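Local coordinates for kinesin-like protein KIF19 (Mus musculus, PDB 5GSZ) that moves toward microtubule plus ends as an ATP-driven kinesin-8 motor and depolymerises microtubules at ciliary tips, thereby regulating the length of motile cilia, at residues Ala321-Ala326 with Glu331-Thr336. Numbering follows the deposited sequence.
Sequences AHISPA and EESRNT
T336 and S333, one helical turn apart, turn the same face of helix 330-340 onto the end of strand 315-323; the segments 321-323 and 331-336 run nearly antiparallel (161°), their axes 8.5 Å apart at closest approach. T336 can be followed outward. Its CB lies 3.9 Å from CG2 of I323, and there the side chain forks. The methyl branch, CG2 anti to the backbone N, reaches the strand, where it packs against CB of A321 at 4.0 Å, CG2 of I323 and the carbonyl O of H322. The hydroxyl branch (chi1 -54°) folds back on its own helix, and OG1 donates to the carbonyl O of E332 at 2.9 Å from above the carbonyl plane. That oxygen also accepts from N of T336, so it has two donors; the OG1 bond holds the hydroxyl against the helix, which helps keep the methyl turned to the strand. A serine here would probably keep the hydroxyl bond but open a gap beside A321 and I323 where the methyl had packed. At S333 the contact turns polar. Its OG sits 3.6 Å from CB of I323, and two waters join it to the loop after the strand: one accepts from OG and donates to the carbonyl oxygens of S324 and A326, while the other donates to OG at 2.7 Å and accepts from N of S324. That loop is braced by an ST turn, N of A326 to OG of S324 (3.1 Å), and E25 bonds the same hydroxyl. H322 faces the other way, bonding T113 and the carbonyl of Y103, while T336 also touches P105 of the nucleotide pocket. The last modelled helix of the kinesin motor domain thus packs back on strand 315-323 of the central P-loop NTPase sheet, between strands 12-18 and 97-103, beside the ADP site.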
loop_
_atom_site.group_PDB
_atom_site.type_symbol
_atom_site.label_atom_id
_atom_site.label_comp_id
_atom_site.label_asym_id
_atom_site.label_seq_id
_atom_site.Cartn_x
_atom_site.Cartn_y
_atom_site.Cartn_z
ATOM N N ALA A 321 -1.785 5.752 5.116
ATOM C CA ALA A 321 -3.053 6.379 4.772
ATOM C C ALA A 321 -2.835 7.779 4.198
ATOM O O ALA A 321 -1.939 8.512 4.628
ATOM C CB ALA A 321 -3.947 6.454 6.005
ATOM N N HIS A 322 -3.685 8.155 3.242
ATOM C CA HIS A 322 -3.592 9.423 2.520
ATOM C C HIS A 322 -4.901 10.191 2.609
ATOM O O HIS A 322 -5.974 9.604 2.451
ATOM C CB HIS A 322 -3.253 9.175 1.040
ATOM C CG HIS A 322 -1.934 8.500 0.838
ATOM N ND1 HIS A 322 -1.766 7.138 0.964
ATOM C CD2 HIS A 322 -0.713 9.006 0.544
ATOM C CE1 HIS A 322 -0.502 6.834 0.740
ATOM N NE2 HIS A 322 0.160 7.952 0.490
ATOM N N ILE A 323 -4.821 11.505 2.845
ATOM C CA ILE A 323 -6.002 12.369 2.812
ATOM C C ILE A 323 -5.689 13.656 2.065
ATOM O O ILE A 323 -4.534 14.067 1.921
ATOM C CB ILE A 323 -6.569 12.755 4.207
ATOM C CG1 ILE A 323 -5.615 13.704 4.932
ATOM C CG2 ILE A 323 -6.919 11.516 5.051
ATOM C CD1 ILE A 323 -6.111 14.152 6.284
ATOM N N SER A 324 -6.752 14.288 1.599
ATOM C CA SER A 324 -6.739 15.678 1.189
ATOM C C SER A 324 -6.885 16.583 2.415
ATOM O O SER A 324 -7.555 16.222 3.390
ATOM C CB SER A 324 -7.871 15.951 0.210
ATOM O OG SER A 324 -7.956 17.326 -0.103
ATOM N N PRO A 325 -6.247 17.750 2.412
ATOM C CA PRO A 325 -6.481 18.722 3.491
ATOM C C PRO A 325 -7.687 19.606 3.238
ATOM O O PRO A 325 -7.971 20.487 4.055
ATOM C CB PRO A 325 -5.187 19.549 3.491
ATOM C CG PRO A 325 -4.705 19.499 2.052
ATOM C CD PRO A 325 -5.250 18.227 1.430
ATOM N N ALA A 326 -8.396 19.354 2.138
ATOM C CA ALA A 326 -9.467 20.217 1.675
ATOM C C ALA A 326 -10.769 20.003 2.444
ATOM O O ALA A 326 -11.187 18.862 2.704
ATOM C CB ALA A 326 -9.714 19.973 0.192
ATOM N N GLU A 331 -15.576 14.491 4.595
ATOM C CA GLU A 331 -16.215 13.234 4.965
ATOM C C GLU A 331 -15.307 12.045 4.679
ATOM O O GLU A 331 -15.133 11.174 5.541
ATOM C CB GLU A 331 -17.562 13.086 4.246
ATOM N N GLU A 332 -14.707 11.995 3.483
ATOM C CA GLU A 332 -13.725 10.947 3.232
ATOM C C GLU A 332 -12.536 11.052 4.172
ATOM O O GLU A 332 -12.017 10.030 4.624
ATOM C CB GLU A 332 -13.211 10.978 1.806
ATOM C CG GLU A 332 -14.216 11.305 0.770
ATOM C CD GLU A 332 -13.614 11.179 -0.610
ATOM O OE1 GLU A 332 -12.567 11.838 -0.860
ATOM O OE2 GLU A 332 -14.176 10.413 -1.428
ATOM N N SER A 333 -12.060 12.266 4.454
ATOM C CA SER A 333 -10.904 12.377 5.333
ATOM C C SER A 333 -11.218 11.793 6.700
ATOM O O SER A 333 -10.387 11.092 7.293
ATOM C CB SER A 333 -10.444 13.832 5.442
ATOM O OG SER A 333 -9.834 14.271 4.235
ATOM N N ARG A 334 -12.431 12.042 7.198
ATOM C CA ARG A 334 -12.822 11.535 8.507
ATOM C C ARG A 334 -12.984 10.015 8.496
ATOM O O ARG A 334 -12.559 9.334 9.433
ATOM C CB ARG A 334 -14.110 12.221 8.970
ATOM C CG ARG A 334 -14.785 11.505 10.128
ATOM C CD ARG A 334 -15.996 12.247 10.644
ATOM N NE ARG A 334 -17.060 12.334 9.648
ATOM C CZ ARG A 334 -18.247 12.865 9.892
ATOM N NH1 ARG A 334 -18.504 13.340 11.094
ATOM N NH2 ARG A 334 -19.164 12.929 8.942
ATOM N N ASN A 335 -13.575 9.458 7.444
ATOM C CA ASN A 335 -13.569 8.011 7.307
ATOM C C ASN A 335 -12.142 7.471 7.329
ATOM O O ASN A 335 -11.841 6.504 8.038
ATOM C CB ASN A 335 -14.297 7.600 6.027
ATOM C CG ASN A 335 -15.785 7.850 6.111
ATOM O OD1 ASN A 335 -16.322 8.059 7.200
ATOM N ND2 ASN A 335 -16.464 7.820 4.973
ATOM N N THR A 336 -11.241 8.107 6.586
ATOM C CA THR A 336 -9.879 7.595 6.514
ATOM C C THR A 336 -9.200 7.681 7.875
ATOM O O THR A 336 -8.686 6.676 8.387
ATOM C CB THR A 336 -9.081 8.345 5.438
ATOM O OG1 THR A 336 -9.791 8.291 4.196
ATOM C CG2 THR A 336 -7.702 7.721 5.236
HETATM O O HOH W 1 -10.130 17.112 4.328
HETATM O O HOH W 2 -9.373 12.948 1.944
#